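Local coordinates for protein AlkZ (Streptomyces sahachiroi, PDB 5UUJ) that belongs to the AlkZ-like family of DNA glycosylases, proteins of the helix-turn-helix clan, and folds as a single mixed helix-and-strand chain, at residues E299-P304 and G325-V330; P304-A309 and F343-R348. All coordinates share one frame; numbering follows the deposited sequence.

How the contacts relate
The two contacts adjoin, their centres about 7 Å apart, and share Pro304: the loop 299-304 of contact 1 runs straight on into 304-309, which leads into the short helix 307-310. Of their partners, 325-330 lies on strand 326-334 of the mixed sheet, and 343-348 is the loop that follows the neighbouring antiparallel strand 337-342. Segments 325-330 and 343-348 touch directly, since Val328 O probably accepts hydrogen bonds from Phe343 N at 3.1 Å and Thr346 OG1 at 2.7 Å. The Phe343 ring also packs against strand 326-334, with CE2 3.5 Å from Gly329 N. Contact 1 is partly buried, whereas contact 2 lies at the surface, its centre about 24 Å from that of the chain.

Contact 1: E299-P304 and G325-V330; sequences EVVLAP and GRVVGV
Val301 and Val327 join a loop to the start of a central strand in the five-stranded mixed sheet of this AlkZ-like glycosylase. Strand 326-334 lies between strands 320-323 and 337-342, and the loop 299-304 packs beside its first residues. The main link is a backbone hydrogen bond of 2.9 Å from Val327 N to Val301 O. Beside it the two valines meet through one methyl each, Val301 CG1 lying 3.9 Å from Val327 CG2. Val327 brings both branches to bear because its CG1, anti to the backbone N (chi1 176°), faces Leu302 while CG2 faces Val301. Leu302 answers with CD1, 4.0 Å from Val327 CG1. On the apolar side, Phe343 touches both Leu302 and Val327, and Phe13 of helix 9-19 touches Val301.

Arg326 takes a different course along the loop backbone. Its CB sits 3.7 Å from Val301 O, the carbonyl that also receives the Val327 amide. CG and CD then pass Val300 O, and NE gives this oxygen a weak hydrogen bond of 3.3 Å, bent to 133° at the hydrogen. The chain is extended at chi2 but bends at chi3 (65°), which turns the guanidinium so that Val301 O lies over one face and Val300 O near its plane at the edge. At the tip, NH2 is directed at the Ala303 methyl, 4.4 Å from its CB, with a bridging water nearer at 3.1 Å. Carbonyls of two successive loop residues are thus engaged by two successive strand residues. The water spans the segments just beyond: it accepts from Ala303 N at 2.8 Å and donates to Val327 O.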
loop_
_atom_site.group_PDB
_atom_site.type_symbol
_atom_site.label_atom_id
_atom_site.label_comp_id
_atom_site.label_asym_id
_atom_site.label_seq_id
_atom_site.Cartn_x
_atom_site.Cartn_y
_atom_site.Cartn_z
ATOM N N GLU A 299 -2.044 0.981 18.542
ATOM C CA GLU A 299 -1.321 1.515 19.690
ATOM C C GLU A 299 -0.240 0.585 20.244
ATOM O O GLU A 299 0.590 1.020 21.039
ATOM C CB GLU A 299 -2.314 1.871 20.802
ATOM C CG GLU A 299 -3.221 3.044 20.431
ATOM C CD GLU A 299 -4.225 3.403 21.512
ATOM O OE1 GLU A 299 -3.863 3.369 22.708
ATOM O OE2 GLU A 299 -5.380 3.726 21.160
ATOM N N VAL A 300 -0.231 -0.683 19.835
ATOM C CA VAL A 300 0.819 -1.593 20.295
ATOM C C VAL A 300 2.109 -1.355 19.516
ATOM O O VAL A 300 3.191 -1.705 19.981
ATOM C CB VAL A 300 0.417 -3.083 20.167
ATOM C CG1 VAL A 300 -0.876 -3.356 20.927
ATOM C CG2 VAL A 300 0.296 -3.504 18.706
ATOM N N VAL A 301 1.988 -0.757 18.334
ATOM C CA VAL A 301 3.147 -0.433 17.504
ATOM C C VAL A 301 3.598 1.006 17.735
ATOM O O VAL A 301 4.796 1.286 17.832
ATOM C CB VAL A 301 2.836 -0.632 16.009
ATOM C CG1 VAL A 301 4.010 -0.174 15.135
ATOM C CG2 VAL A 301 2.500 -2.089 15.737
ATOM N N LEU A 302 2.627 1.911 17.818
ATOM C CA LEU A 302 2.895 3.339 17.940
ATOM C C LEU A 302 2.046 3.949 19.050
ATOM O O LEU A 302 0.821 4.000 18.950
ATOM C CB LEU A 302 2.620 4.044 16.610
ATOM C CG LEU A 302 2.664 5.577 16.606
ATOM C CD1 LEU A 302 4.017 6.099 17.073
ATOM C CD2 LEU A 302 2.341 6.106 15.218
ATOM N N ALA A 303 2.708 4.407 20.105
ATOM C CA ALA A 303 2.022 4.999 21.249
ATOM C C ALA A 303 1.166 6.194 20.817
ATOM O O ALA A 303 1.609 7.015 20.013
ATOM C CB ALA A 303 3.032 5.423 22.304
ATOM N N PRO A 304 -0.066 6.294 21.347
ATOM C CA PRO A 304 -0.980 7.348 20.890
ATOM C C PRO A 304 -0.443 8.759 21.116
ATOM O O PRO A 304 -0.715 9.645 20.307
ATOM C CB PRO A 304 -2.246 7.107 21.724
ATOM C CG PRO A 304 -1.794 6.329 22.906
ATOM C CD PRO A 304 -0.661 5.480 22.422
ATOM N N GLY A 325 10.377 -4.014 16.975
ATOM C CA GLY A 325 9.095 -4.072 16.294
ATOM C C GLY A 325 8.196 -2.861 16.502
ATOM O O GLY A 325 7.197 -2.707 15.802
ATOM N N ARG A 326 8.544 -2.008 17.463
ATOM C CA ARG A 326 7.738 -0.834 17.793
ATOM C C ARG A 326 8.373 0.451 17.272
ATOM O O ARG A 326 9.594 0.582 17.256
ATOM C CB ARG A 326 7.544 -0.726 19.308
ATOM C CG ARG A 326 6.733 -1.853 19.915
ATOM C CD ARG A 326 6.541 -1.667 21.416
ATOM N NE ARG A 326 5.749 -0.478 21.734
ATOM C CZ ARG A 326 6.249 0.697 22.117
ATOM N NH1 ARG A 326 7.559 0.875 22.252
ATOM N NH2 ARG A 326 5.426 1.704 22.376
ATOM N N VAL A 327 7.538 1.404 16.863
ATOM C CA VAL A 327 8.019 2.716 16.439
ATOM C C VAL A 327 8.462 3.509 17.666
ATOM O O VAL A 327 7.678 3.711 18.591
ATOM C CB VAL A 327 6.933 3.500 15.666
ATOM C CG1 VAL A 327 7.418 4.908 15.304
ATOM C CG2 VAL A 327 6.532 2.743 14.414
ATOM N N VAL A 328 9.722 3.940 17.673
ATOM C CA VAL A 328 10.293 4.640 18.824
ATOM C C VAL A 328 10.877 6.000 18.448
ATOM O O VAL A 328 11.532 6.652 19.266
ATOM C CB VAL A 328 11.401 3.799 19.496
ATOM C CG1 VAL A 328 10.811 2.556 20.142
ATOM C CG2 VAL A 328 12.478 3.423 18.490
ATOM N N GLY A 329 10.636 6.425 17.212
ATOM C CA GLY A 329 11.114 7.712 16.745
ATOM C C GLY A 329 10.940 7.892 15.248
ATOM O O GLY A 329 10.410 7.015 14.567
ATOM N N VAL A 330 11.383 9.042 14.747
ATOM C CA VAL A 330 11.365 9.334 13.317
ATOM C C VAL A 330 12.757 9.748 12.856
ATOM O O VAL A 330 13.639 10.009 13.675
ATOM C CB VAL A 330 10.371 10.459 12.968
ATOM C CG1 VAL A 330 8.945 10.051 13.325
ATOM C CG2 VAL A 330 10.760 11.761 13.673
HETATM O O HOH W 1 5.443 4.107 20.382
#

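Contact 2: P304-A309 and F343-R348; sequences PEHRSA and FPDTER
His306 and Phe343 lie one over the other in an offset stack in which each residue also lays its own CB on the other's ring. The ring centroids are 4.4 Å apart and the planes are inclined by 28°. His306 CB stands 3.7 Å from the centroid of the Phe343 ring, while Phe343 CB is 3.6 Å from that of the imidazole, both close to the ring normals. This reciprocal CH-pi pairing arises because the two side chains run antiparallel alongside one another, each ring reaching over the base of the other. The other face of the imidazole is covered by CG of the neighbouring Glu305, leaving the ring sandwiched between its own segment and the partner loop.

The imidazole's edge is used as well. NE2 donates a hydrogen bond of 2.8 Å to Asp345 OD1, approaching from above the carboxylate plane, with ring and carboxylate 62° apart; this would probably help fix the rotation of the imidazole. Phe343 to Thr346 form a type I beta turn, closed by a bond from Thr346 N to Phe343 O. The turn follows strand 337-342 of the mixed sheet and sets Asp345 beside the histidine; chi1 of 67° tucks the aspartate CG over its own backbone, flanked by N and C, and from there OD1 reaches NE2. Pro344 CD adds a contact to His306 CE1 at 3.7 Å. The Glu305 carboxylate comes to 4.4 Å from that of Asp345, OE2 to OD2. Within the short, weakly bonded helix that begins at about Arg307, the Ala309 methyl, CB, meets Phe343 CE1 at 4.0 Å.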
loop_
_atom_site.group_PDB
_atom_site.type_symbol
_atom_site.label_atom_id
_atom_site.label_comp_id
_atom_site.label_asym_id
_atom_site.label_seq_id
_atom_site.Cartn_x
_atom_site.Cartn_y
_atom_site.Cartn_z
ATOM N N PRO A 304 -0.066 6.294 21.347
ATOM C CA PRO A 304 -0.980 7.348 20.890
ATOM C C PRO A 304 -0.443 8.759 21.116
ATOM O O PRO A 304 -0.715 9.645 20.307
ATOM C CB PRO A 304 -2.246 7.107 21.724
ATOM C CG PRO A 304 -1.794 6.329 22.906
ATOM C CD PRO A 304 -0.661 5.480 22.422
ATOM N N GLU A 305 0.317 8.964 22.187
ATOM C CA GLU A 305 0.828 10.295 22.496
ATOM C C GLU A 305 1.946 10.711 21.537
ATOM O O GLU A 305 2.304 11.886 21.470
ATOM C CB GLU A 305 1.326 10.367 23.946
ATOM C CG GLU A 305 2.576 9.546 24.260
ATOM C CD GLU A 305 2.265 8.124 24.697
ATOM O OE1 GLU A 305 1.174 7.610 24.361
ATOM O OE2 GLU A 305 3.118 7.521 25.386
ATOM N N HIS A 306 2.492 9.747 20.799
ATOM C CA HIS A 306 3.572 10.016 19.851
ATOM C C HIS A 306 3.102 9.940 18.400
ATOM O O HIS A 306 3.908 10.057 17.476
ATOM C CB HIS A 306 4.720 9.028 20.064
ATOM C CG HIS A 306 5.402 9.167 21.389
ATOM N ND1 HIS A 306 5.567 10.383 22.017
ATOM C CD2 HIS A 306 5.958 8.242 22.207
ATOM C CE1 HIS A 306 6.196 10.202 23.163
ATOM N NE2 HIS A 306 6.446 8.911 23.303
ATOM N N ARG A 307 1.802 9.749 18.200
ATOM C CA ARG A 307 1.262 9.517 16.865
ATOM C C ARG A 307 1.401 10.742 15.959
ATOM O O ARG A 307 1.687 10.612 14.768
ATOM C CB ARG A 307 -0.208 9.100 16.959
ATOM C CG ARG A 307 -0.786 8.594 15.650
ATOM C CD ARG A 307 -2.250 8.200 15.783
ATOM N NE ARG A 307 -2.893 8.091 14.474
ATOM C CZ ARG A 307 -3.493 9.098 13.839
ATOM N NH1 ARG A 307 -3.547 10.309 14.387
ATOM N NH2 ARG A 307 -4.045 8.895 12.650
ATOM N N SER A 308 1.208 11.927 16.527
ATOM C CA SER A 308 1.244 13.164 15.753
ATOM C C SER A 308 2.640 13.455 15.204
ATOM O O SER A 308 2.787 14.224 14.257
ATOM C CB SER A 308 0.769 14.340 16.607
ATOM O OG SER A 308 1.639 14.555 17.703
ATOM N N ALA A 309 3.660 12.842 15.795
ATOM C CA ALA A 309 5.028 13.004 15.311
ATOM C C ALA A 309 5.270 12.174 14.048
ATOM O O ALA A 309 6.158 12.483 13.253
ATOM C CB ALA A 309 6.019 12.616 16.389
ATOM N N PHE A 343 11.575 9.560 20.276
ATOM C CA PHE A 343 10.573 10.116 21.171
ATOM C C PHE A 343 11.204 10.354 22.542
ATOM O O PHE A 343 12.222 9.743 22.868
ATOM C CB PHE A 343 9.370 9.178 21.288
ATOM C CG PHE A 343 8.721 8.854 19.971
ATOM C CD1 PHE A 343 8.692 9.786 18.944
ATOM C CD2 PHE A 343 8.141 7.614 19.759
ATOM C CE1 PHE A 343 8.093 9.487 17.732
ATOM C CE2 PHE A 343 7.541 7.309 18.549
ATOM C CZ PHE A 343 7.517 8.246 17.534
ATOM N N PRO A 344 10.605 11.247 23.347
ATOM C CA PRO A 344 11.142 11.585 24.672
ATOM C C PRO A 344 11.404 10.378 25.573
ATOM O O PRO A 344 12.448 10.328 26.223
ATOM C CB PRO A 344 10.046 12.473 25.270
ATOM C CG PRO A 344 9.404 13.109 24.098
ATOM C CD PRO A 344 9.431 12.074 23.009
ATOM N N ASP A 345 10.479 9.425 25.608
ATOM C CA ASP A 345 10.575 8.295 26.532
ATOM C C ASP A 345 11.208 7.062 25.891
ATOM O O ASP A 345 11.062 5.950 26.395
ATOM C CB ASP A 345 9.187 7.938 27.070
ATOM C CG ASP A 345 8.267 7.395 25.993
ATOM O OD1 ASP A 345 8.487 7.708 24.803
ATOM O OD2 ASP A 345 7.319 6.656 26.337
ATOM N N THR A 346 11.915 7.261 24.784
ATOM C CA THR A 346 12.531 6.155 24.060
ATOM C C THR A 346 13.885 5.798 24.667
ATOM O O THR A 346 14.637 6.672 25.099
ATOM C CB THR A 346 12.696 6.495 22.561
ATOM O OG1 THR A 346 11.408 6.518 21.934
ATOM C CG2 THR A 346 13.564 5.474 21.845
ATOM N N GLU A 347 14.182 4.502 24.698
ATOM C CA GLU A 347 15.441 4.002 25.235
ATOM C C GLU A 347 16.616 4.467 24.381
ATOM O O GLU A 347 16.461 4.699 23.185
ATOM C CB GLU A 347 15.412 2.475 25.301
ATOM C CG GLU A 347 16.365 1.874 26.318
ATOM C CD GLU A 347 16.556 0.381 26.122
ATOM O OE1 GLU A 347 15.596 -0.381 26.362
ATOM O OE2 GLU A 347 17.666 -0.031 25.721
ATOM N N ARG A 348 17.789 4.597 24.995
ATOM C CA ARG A 348 18.987 5.019 24.270
ATOM C C ARG A 348 19.286 4.074 23.110
ATOM O O ARG A 348 19.484 2.877 23.309
ATOM C CB ARG A 348 20.192 5.087 25.209
ATOM C CG ARG A 348 20.760 6.485 25.388
ATOM C CD ARG A 348 21.962 6.473 26.321
ATOM N NE ARG A 348 22.476 7.816 26.588
ATOM C CZ ARG A 348 23.485 8.082 27.415
ATOM N NH1 ARG A 348 24.098 7.100 28.066
ATOM N NH2 ARG A 348 23.884 9.334 27.595
#